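PDB 3DMC: NTF2-like Protein from Anabaena variabilis ATCC 29413, which is of unknown function but belongs to the SnoaL-like group of the NTF2 superfamily, whose cone-shaped fold often encloses a ligand-binding or catalytic pocket. Local coordinates for residues Asp8-Phe21 and Leu80-Phe94. Residues are numbered along the deposited sequence; the frame is centred on the assembly and turned at random.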
ATOM      1  N   ASP A   8      -9.494  20.580   2.589  1.00 13.15           N
ATOM      2  CA  ASP A   8      -8.757  19.412   2.038  1.00 13.53           C
ATOM      3  C   ASP A   8      -9.647  18.590   1.065  1.00 12.10           C
ATOM      4  O   ASP A   8     -10.306  17.619   1.429  1.00 12.59           O
ATOM      5  CB  ASP A   8      -8.200  18.581   3.205  1.00 11.45           C
ATOM      6  CG  ASP A   8      -7.103  17.620   2.785  1.00 11.94           C
ATOM      7  OD1 ASP A   8      -7.059  17.271   1.594  1.00 10.90           O
ATOM      8  OD2 ASP A   8      -6.344  17.185   3.691  1.00 14.51           O
ATOM      9  N   ASN A   9      -9.634  19.004  -0.192  1.00 12.97           N
ATOM     10  CA  ASN A   9     -10.516  18.461  -1.227  1.00 10.97           C
ATOM     11  C   ASN A   9     -10.051  17.070  -1.576  1.00 11.01           C
ATOM     12  O   ASN A   9     -10.841  16.183  -1.908  1.00 13.27           O
ATOM     13  CB  ASN A   9     -10.417  19.316  -2.499  1.00 12.06           C
ATOM     14  CG  ASN A   9     -11.222  18.783  -3.652  1.00 22.23           C
ATOM     15  OD1 ASN A   9     -12.459  18.872  -3.658  1.00 23.84           O
ATOM     16  ND2 ASN A   9     -10.519  18.285  -4.689  1.00 22.82           N
ATOM     17  N   THR A  10      -8.748  16.888  -1.483  1.00 10.91           N
ATOM     18  CA  THR A  10      -8.160  15.584  -1.806  1.00 11.35           C
ATOM     19  C   THR A  10      -8.748  14.497  -0.887  1.00  9.83           C
ATOM     20  O   THR A  10      -9.223  13.464  -1.342  1.00 10.44           O
ATOM     21  CB  THR A  10      -6.603  15.646  -1.805  1.00 10.50           C
ATOM     22  OG1 THR A  10      -6.174  16.480  -2.915  1.00 11.25           O
ATOM     23  CG2 THR A  10      -5.987  14.257  -1.898  1.00 11.84           C
ATOM     24  N   LEU A  11      -8.715  14.769   0.405  1.00 11.01           N
ATOM     25  CA  LEU A  11      -9.263  13.847   1.398  1.00 11.44           C
ATOM     26  C   LEU A  11     -10.762  13.675   1.215  1.00 10.38           C
ATOM     27  O   LEU A  11     -11.285  12.557   1.237  1.00 11.91           O
ATOM     28  CB  LEU A  11      -8.975  14.296   2.829  1.00 11.87           C
ATOM     29  CG  LEU A  11      -7.774  13.719   3.566  1.00 20.01           C
ATOM     30  CD1 LEU A  11      -7.774  14.247   4.987  1.00 13.93           C
ATOM     31  CD2 LEU A  11      -7.835  12.173   3.566  1.00 16.23           C
ATOM     32  N   LYS A  12     -11.463  14.799   1.023  1.00 13.30           N
ATOM     33  CA  LYS A  12     -12.897  14.770   0.874  1.00 12.30           C
ATOM     34  C   LYS A  12     -13.318  13.876  -0.289  1.00 14.11           C
ATOM     35  O   LYS A  12     -14.120  12.948  -0.151  1.00 12.36           O
ATOM     36  CB  LYS A  12     -13.460  16.182   0.690  1.00 15.29           C
ATOM     37  CG  LYS A  12     -14.978  16.198   0.702  1.00 21.53           C
ATOM     38  CD  LYS A  12     -15.512  17.608   0.924  1.00 33.25           C
ATOM     39  CE  LYS A  12     -17.021  17.667   0.741  1.00 32.81           C
ATOM     40  NZ  LYS A  12     -17.384  17.414  -0.679  1.00 39.78           N
ATOM     41  N   VAL A  13     -12.735  14.159  -1.443  1.00 12.56           N
ATOM     42  CA  VAL A  13     -13.075  13.440  -2.676  1.00 13.63           C
ATOM     43  C   VAL A  13     -12.688  11.963  -2.553  1.00  9.02           C
ATOM     44  O   VAL A  13     -13.465  11.080  -2.900  1.00  8.89           O
ATOM     45  CB  VAL A  13     -12.432  14.095  -3.920  1.00 12.75           C
ATOM     46  CG1 VAL A  13     -12.578  13.204  -5.161  1.00 12.24           C
ATOM     47  CG2 VAL A  13     -13.061  15.441  -4.146  1.00 17.16           C
ATOM     48  N   ALA A  14     -11.489  11.702  -2.062  1.00 10.10           N
ATOM     49  CA  ALA A  14     -11.027  10.285  -1.885  1.00 10.43           C
ATOM     50  C   ALA A  14     -11.985   9.520  -0.968  1.00 11.97           C
ATOM     51  O   ALA A  14     -12.350   8.354  -1.240  1.00 10.99           O
ATOM     52  CB  ALA A  14      -9.573  10.209  -1.330  1.00 11.80           C
ATOM     53  N   HIS A  15     -12.373  10.166   0.123  1.00 13.09           N
ATOM     54  CA  HIS A  15     -13.277   9.495   1.075  1.00 13.16           C
ATOM     55  C   HIS A  15     -14.598   9.194   0.398  1.00 13.12           C
ATOM     56  O   HIS A  15     -15.221   8.158   0.660  1.00 14.04           O
ATOM     57  CB  HIS A  15     -13.515  10.281   2.372  1.00 13.86           C
ATOM     58  CG  HIS A  15     -12.489  10.052   3.448  1.00 12.08           C
ATOM     59  ND1 HIS A  15     -12.441   8.902   4.207  1.00 12.29           N
ATOM     60  CD2 HIS A  15     -11.487  10.840   3.900  1.00 13.32           C
ATOM     61  CE1 HIS A  15     -11.443   8.990   5.071  1.00 15.10           C
ATOM     62  NE2 HIS A  15     -10.851  10.161   4.908  1.00 11.77           N
ATOM     63  N   GLN A  16     -15.053  10.087  -0.469  1.00 13.37           N
ATOM     64  CA  GLN A  16     -16.321   9.834  -1.160  1.00 13.64           C
ATOM     65  C   GLN A  16     -16.132   8.654  -2.084  1.00 13.49           C
ATOM     66  O   GLN A  16     -16.961   7.766  -2.152  1.00 11.78           O
ATOM     67  CB  GLN A  16     -16.821  11.040  -1.950  1.00 18.56           C
ATOM     68  CG  GLN A  16     -18.168  10.781  -2.616  1.00 24.05           C
ATOM     69  CD  GLN A  16     -19.266  10.452  -1.599  1.00 26.08           C
ATOM     70  OE1 GLN A  16     -19.670   9.289  -1.431  1.00 28.19           O
ATOM     71  NE2 GLN A  16     -19.732  11.476  -0.903  1.00 30.33           N
ATOM     72  N   GLY A  17     -15.024   8.645  -2.798  1.00 12.46           N
ATOM     73  CA  GLY A  17     -14.667   7.496  -3.648  1.00 13.56           C
ATOM     74  C   GLY A  17     -14.621   6.194  -2.881  1.00 10.34           C
ATOM     75  O   GLY A  17     -15.101   5.147  -3.373  1.00 12.49           O
ATOM     76  N   PHE A  18     -14.087   6.259  -1.665  1.00 12.77           N
ATOM     77  CA  PHE A  18     -13.918   5.044  -0.857  1.00 12.51           C
ATOM     78  C   PHE A  18     -15.286   4.537  -0.399  1.00 11.14           C
ATOM     79  O   PHE A  18     -15.540   3.347  -0.350  1.00  9.21           O
ATOM     80  CB  PHE A  18     -12.975   5.214   0.324  1.00 16.01           C
ATOM     81  CG  PHE A  18     -12.409   3.917   0.798  1.00 15.06           C
ATOM     82  CD1 PHE A  18     -11.480   3.238   0.013  1.00 18.62           C
ATOM     83  CD2 PHE A  18     -12.825   3.351   1.985  1.00 17.36           C
ATOM     84  CE1 PHE A  18     -10.957   2.035   0.428  1.00 22.55           C
ATOM     85  CE2 PHE A  18     -12.313   2.125   2.402  1.00 20.39           C
ATOM     86  CZ  PHE A  18     -11.367   1.472   1.608  1.00 17.39           C
ATOM     87  N   GLU A  19     -16.199   5.461  -0.132  1.00 11.43           N
ATOM     88  CA  GLU A  19     -17.583   5.057   0.173  1.00  9.34           C
ATOM     89  C   GLU A  19     -18.182   4.296  -1.002  1.00  9.51           C
ATOM     90  O   GLU A  19     -18.774   3.256  -0.828  1.00 11.21           O
ATOM     91  CB  GLU A  19     -18.450   6.283   0.471  1.00 12.55           C
ATOM     92  CG  GLU A  19     -18.141   6.902   1.796  1.00 14.94           C
ATOM     93  CD  GLU A  19     -18.802   6.190   2.950  1.00 16.13           C
ATOM     94  OE1 GLU A  19     -20.041   6.044   2.940  1.00 23.39           O
ATOM     95  OE2 GLU A  19     -18.079   5.753   3.871  1.00 21.79           O
ATOM     96  N   PHE A  20     -18.043   4.828  -2.209  1.00 10.50           N
ATOM     97  CA  PHE A  20     -18.619   4.170  -3.397  1.00  7.69           C
ATOM     98  C   PHE A  20     -17.904   2.845  -3.713  1.00 10.71           C
ATOM     99  O   PHE A  20     -18.509   1.900  -4.233  1.00 11.65           O
ATOM    100  CB  PHE A  20     -18.705   5.080  -4.642  1.00  8.31           C
ATOM    101  CG  PHE A  20     -19.662   6.225  -4.455  1.00 12.83           C
ATOM    102  CD1 PHE A  20     -20.762   6.061  -3.653  1.00 18.48           C
ATOM    103  CD2 PHE A  20     -19.449   7.456  -5.047  1.00 16.97           C
ATOM    104  CE1 PHE A  20     -21.657   7.103  -3.431  1.00 23.28           C
ATOM    105  CE2 PHE A  20     -20.344   8.508  -4.831  1.00 16.71           C
ATOM    106  CZ  PHE A  20     -21.447   8.318  -4.015  1.00 17.32           C
ATOM    107  N   PHE A  21     -16.634   2.778  -3.329  1.00  8.23           N
ATOM    108  CA  PHE A  21     -15.809   1.565  -3.525  1.00  9.66           C
ATOM    109  C   PHE A  21     -16.295   0.482  -2.541  1.00  9.49           C
ATOM    110  O   PHE A  21     -16.517  -0.676  -2.899  1.00 12.22           O
ATOM    111  CB  PHE A  21     -14.332   1.915  -3.296  1.00  9.04           C
ATOM    112  CG  PHE A  21     -13.400   0.756  -3.343  1.00  9.77           C
ATOM    113  CD1 PHE A  21     -12.939   0.222  -4.549  1.00 10.52           C
ATOM    114  CD2 PHE A  21     -12.884   0.250  -2.161  1.00 10.00           C
ATOM    115  CE1 PHE A  21     -12.007  -0.839  -4.553  1.00  7.79           C
ATOM    116  CE2 PHE A  21     -11.964  -0.790  -2.168  1.00 15.25           C
ATOM    117  CZ  PHE A  21     -11.535  -1.325  -3.332  1.00  9.60           C
ATOM    118  N   LEU A  80     -11.204  -0.265   8.386  1.00 12.16           N
ATOM    119  CA  LEU A  80     -10.372   0.757   7.705  1.00 11.20           C
ATOM    120  C   LEU A  80      -9.396   1.334   8.732  1.00 11.08           C
ATOM    121  O   LEU A  80      -9.820   2.067   9.657  1.00 11.68           O
ATOM    122  CB  LEU A  80     -11.238   1.860   7.100  1.00  9.27           C
ATOM    123  CG  LEU A  80     -10.451   2.986   6.405  1.00 13.82           C
ATOM    124  CD1 LEU A  80      -9.583   2.451   5.212  1.00  8.95           C
ATOM    125  CD2 LEU A  80     -11.416   4.095   5.957  1.00 14.75           C
ATOM    126  N   ASP A  81      -8.116   0.991   8.584  1.00  8.71           N
ATOM    127  CA  ASP A  81      -7.155   1.100   9.689  1.00 10.86           C
ATOM    128  C   ASP A  81      -6.305   2.361   9.611  1.00 12.75           C
ATOM    129  O   ASP A  81      -5.999   2.970  10.625  1.00 12.83           O
ATOM    130  CB  ASP A  81      -6.288  -0.159   9.803  1.00 10.82           C
ATOM    131  CG  ASP A  81      -7.124  -1.393  10.081  1.00 17.63           C
ATOM    132  OD1 ASP A  81      -7.973  -1.309  10.965  1.00 16.50           O
ATOM    133  OD2 ASP A  81      -6.974  -2.405   9.396  1.00 22.63           O
ATOM    134  N   ARG A  82      -5.935   2.729   8.392  1.00 11.32           N
ATOM    135  CA  ARG A  82      -5.053   3.871   8.166  1.00 10.67           C
ATOM    136  C   ARG A  82      -5.406   4.554   6.867  1.00  9.27           C
ATOM    137  O   ARG A  82      -5.576   3.898   5.851  1.00 10.05           O
ATOM    138  CB  ARG A  82      -3.580   3.420   8.163  1.00  9.07           C
ATOM    139  CG  ARG A  82      -3.129   2.781   9.478  1.00 15.03           C
ATOM    140  CD  ARG A  82      -1.687   2.307   9.499  1.00 15.60           C
ATOM    141  NE  ARG A  82      -1.233   2.107  10.871  1.00 16.48           N
ATOM    142  CZ  ARG A  82      -1.555   1.054  11.626  1.00 24.61           C
ATOM    143  NH1 ARG A  82      -2.331   0.080  11.148  1.00 18.98           N
ATOM    144  NH2 ARG A  82      -1.113   0.976  12.873  1.00 17.05           N
ATOM    145  N   VAL A  83      -5.539   5.871   6.953  1.00  8.24           N
ATOM    146  CA  VAL A  83      -5.781   6.702   5.779  1.00  7.04           C
ATOM    147  C   VAL A  83      -4.761   7.825   5.778  1.00  8.28           C
ATOM    148  O   VAL A  83      -4.745   8.693   6.662  1.00 11.12           O
ATOM    149  CB  VAL A  83      -7.191   7.290   5.835  1.00 12.04           C
ATOM    150  CG1 VAL A  83      -7.434   8.211   4.658  1.00  7.77           C
ATOM    151  CG2 VAL A  83      -8.224   6.147   5.837  1.00  9.42           C
ATOM    152  N   THR A  84      -3.923   7.815   4.756  1.00  8.91           N
ATOM    153  CA  THR A  84      -2.858   8.814   4.642  1.00  5.50           C
ATOM    154  C   THR A  84      -3.016   9.589   3.361  1.00  5.15           C
ATOM    155  O   THR A  84      -3.616   9.112   2.418  1.00  6.09           O
ATOM    156  CB  THR A  84      -1.461   8.130   4.658  1.00  8.55           C
ATOM    157  OG1 THR A  84      -1.413   7.147   3.630  1.00  7.25           O
ATOM    158  CG2 THR A  84      -1.126   7.474   6.045  1.00  7.88           C
ATOM    159  N   SER A  85      -2.508  10.826   3.347  1.00  6.76           N
ATOM    160  CA  SER A  85      -2.633  11.643   2.139  1.00  9.15           C
ATOM    161  C   SER A  85      -1.495  12.633   1.969  1.00  8.96           C
ATOM    162  O   SER A  85      -0.656  12.851   2.848  1.00  8.64           O
ATOM    163  CB  SER A  85      -3.989  12.379   2.096  1.00 11.98           C
ATOM    164  OG  SER A  85      -4.137  13.389   3.079  1.00 10.59           O
ATOM    165  N   ASN A  86      -1.536  13.209   0.795  1.00  9.84           N
ATOM    166  CA  ASN A  86      -0.701  14.387   0.440  1.00 10.83           C
ATOM    167  C   ASN A  86      -1.563  15.344  -0.388  1.00 12.20           C
ATOM    168  O   ASN A  86      -2.789  15.316  -0.276  1.00 12.31           O
ATOM    169  CB  ASN A  86       0.624  13.989  -0.223  1.00 11.96           C
ATOM    170  CG  ASN A  86       0.466  13.275  -1.565  1.00  8.61           C
ATOM    171  OD1 ASN A  86      -0.500  13.466  -2.271  1.00  9.55           O
ATOM    172  ND2 ASN A  86       1.492  12.466  -1.944  1.00 10.81           N
ATOM    173  N   GLU A  87      -0.936  16.199  -1.195  1.00 12.32           N
ATOM    174  CA  GLU A  87      -1.716  17.197  -1.948  1.00 13.82           C
ATOM    175  C   GLU A  87      -2.694  16.559  -2.946  1.00 13.82           C
ATOM    176  O   GLU A  87      -3.728  17.135  -3.238  1.00 13.86           O
ATOM    177  CB  GLU A  87      -0.816  18.179  -2.690  1.00 15.97           C
ATOM    178  CG  GLU A  87      -0.025  19.080  -1.798  1.00 21.53           C
ATOM    179  CD  GLU A  87       0.672  20.177  -2.579  1.00 34.60           C
ATOM    180  OE1 GLU A  87       0.743  20.054  -3.820  1.00 41.90           O
ATOM    181  OE2 GLU A  87       1.142  21.158  -1.960  1.00 46.87           O
ATOM    182  N   THR A  88      -2.357  15.366  -3.435  1.00 10.51           N
ATOM    183  CA  THR A  88      -3.100  14.723  -4.520  1.00 10.69           C
ATOM    184  C   THR A  88      -3.503  13.253  -4.363  1.00 11.12           C
ATOM    185  O   THR A  88      -4.395  12.808  -5.026  1.00 16.25           O
ATOM    186  CB  THR A  88      -2.368  14.876  -5.895  1.00 12.70           C
ATOM    187  OG1 THR A  88      -1.165  14.116  -5.887  1.00 24.15           O
ATOM    188  CG2 THR A  88      -2.044  16.331  -6.139  1.00 17.81           C
ATOM    189  N   THR A  89      -2.899  12.553  -3.409  1.00 11.58           N
ATOM    190  CA  THR A  89      -3.012  11.105  -3.293  1.00 10.87           C
ATOM    191  C   THR A  89      -3.524  10.763  -1.905  1.00  8.74           C
ATOM    192  O   THR A  89      -3.129  11.383  -0.910  1.00 10.36           O
ATOM    193  CB  THR A  89      -1.632  10.420  -3.493  1.00 11.43           C
ATOM    194  OG1 THR A  89      -1.080  10.753  -4.773  1.00 13.54           O
ATOM    195  CG2 THR A  89      -1.721   8.910  -3.407  1.00 10.57           C
ATOM    196  N   VAL A  90      -4.390   9.757  -1.869  1.00  8.52           N
ATOM    197  CA  VAL A  90      -4.871   9.193  -0.593  1.00  9.16           C
ATOM    198  C   VAL A  90      -4.734   7.691  -0.643  1.00  8.69           C
ATOM    199  O   VAL A  90      -5.053   7.041  -1.665  1.00  8.40           O
ATOM    200  CB  VAL A  90      -6.341   9.540  -0.308  1.00  9.61           C
ATOM    201  CG1 VAL A  90      -6.672   9.112   1.085  1.00 12.40           C
ATOM    202  CG2 VAL A  90      -6.583  11.073  -0.487  1.00  8.87           C
ATOM    203  N   VAL A  91      -4.232   7.135   0.452  1.00  8.13           N
ATOM    204  CA  VAL A  91      -4.101   5.670   0.563  1.00  8.49           C
ATOM    205  C   VAL A  91      -4.929   5.217   1.740  1.00  9.58           C
ATOM    206  O   VAL A  91      -4.908   5.823   2.819  1.00  8.50           O
ATOM    207  CB  VAL A  91      -2.633   5.197   0.820  1.00  9.15           C
ATOM    208  CG1 VAL A  91      -2.524   3.653   0.941  1.00  8.68           C
ATOM    209  CG2 VAL A  91      -1.663   5.692  -0.257  1.00  5.92           C
ATOM    210  N   PHE A  92      -5.677   4.165   1.461  1.00  9.72           N
ATOM    211  CA  PHE A  92      -6.546   3.473   2.401  1.00  7.84           C
ATOM    212  C   PHE A  92      -5.953   2.094   2.654  1.00  8.32           C
ATOM    213  O   PHE A  92      -5.861   1.290   1.751  1.00 11.10           O
ATOM    214  CB  PHE A  92      -7.943   3.335   1.779  1.00  9.55           C
ATOM    215  CG  PHE A  92      -8.622   4.643   1.531  1.00  9.33           C
ATOM    216  CD1 PHE A  92      -8.408   5.342   0.311  1.00  7.40           C
ATOM    217  CD2 PHE A  92      -9.480   5.193   2.475  1.00 11.40           C
ATOM    218  CE1 PHE A  92      -9.019   6.543   0.086  1.00 13.37           C
ATOM    219  CE2 PHE A  92     -10.097   6.404   2.232  1.00 11.41           C
ATOM    220  CZ  PHE A  92      -9.861   7.076   1.051  1.00 11.57           C
ATOM    221  N   GLU A  93      -5.585   1.843   3.906  1.00  7.20           N
ATOM    222  CA  GLU A  93      -5.106   0.549   4.335  1.00  9.03           C
ATOM    223  C   GLU A  93      -6.252  -0.083   5.109  1.00 10.48           C
ATOM    224  O   GLU A  93      -6.688   0.433   6.168  1.00  6.97           O
ATOM    225  CB  GLU A  93      -3.877   0.652   5.233  1.00  8.77           C
ATOM    226  CG  GLU A  93      -2.619   1.168   4.569  1.00  8.38           C
ATOM    227  CD  GLU A  93      -1.478   1.291   5.556  1.00 10.18           C
ATOM    228  OE1 GLU A  93      -1.144   0.241   6.185  1.00  8.00           O
ATOM    229  OE2 GLU A  93      -0.936   2.418   5.691  1.00 10.73           O
ATOM    230  N   PHE A  94      -6.707  -1.207   4.577  1.00  7.82           N
ATOM    231  CA  PHE A  94      -7.906  -1.879   5.101  1.00  8.84           C
ATOM    232  C   PHE A  94      -7.814  -3.416   5.157  1.00 10.78           C
ATOM    233  O   PHE A  94      -6.892  -4.044   4.617  1.00  7.25           O
ATOM    234  CB  PHE A  94      -9.184  -1.396   4.389  1.00 11.25           C
ATOM    235  CG  PHE A  94      -9.277  -1.795   2.937  1.00 11.00           C
ATOM    236  CD1 PHE A  94      -8.777  -0.983   1.925  1.00  9.94           C
ATOM    237  CD2 PHE A  94      -9.880  -2.992   2.579  1.00 12.31           C
ATOM    238  CE1 PHE A  94      -8.878  -1.368   0.605  1.00  9.40           C
ATOM    239  CE2 PHE A  94      -9.970  -3.373   1.267  1.00 10.52           C
ATOM    240  CZ  PHE A  94      -9.470  -2.564   0.270  1.00 11.69           C
TER
HETATM  241  O   HOH W   1      -5.072  15.342   1.408  1.00 13.18           O
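Phe18 and Phe92 lie face on face in an offset stack, ring centroids 4.1 Å apart and planes at 4°, the centre of an aromatic cluster between helix 9-21 and hairpin 80-94. With CG anti to the backbone N (chi1 -158°), the Phe18 ring is laid over the Phe92 face. CB of Phe18 stands over the same Phe92 ring in a CH-pi contact, 3.9 Å from its centroid. The far rim of Phe18 meets the face of Phe94 as an offset edge-to-face pair, CZ of Phe18 being 3.6 Å from CD1 of Phe94, and Phe18 CE2 touches Leu80 CD1. At the other end, Phe92 turns its edge perpendicularly to the face of His15. With an alanine at Phe18, the Phe92 face would probably lose its stacking partner and a gap open beside Phe94 and Leu80.

Aliphatic packing continues toward the helix start. The small methyl of Ala14 lets the helix come close to strand 89-94, and Ala14 CB to Val90 CG2, at 3.2 Å, is tighter than usual; Leu11 CD2 touches Val83 CG1 and Val90 CG1.

Polar contacts gather at the hairpin turn. Thr10 OG1 donates to Glu87 O at 2.6 Å, from above the carbonyl plane, while its CG2 rests on Val90 CG2. Asp8 caps the helix through OD1, which accepts from Leu11 N; a water links this oxygen to Ser85 OG and Asn86 O. Asp8 OD2 is hydrogen-bonded to Thr4 OG1, and Ser85 OG to Gly1 N of the second subunit.

The helix thus packs on the concave side of the curved NTF2-like sheet, where strand 103-116 continues beyond strand 89-100; from the reverse side of the hairpin, Glu93 pairs with Arg124 of the second subunit.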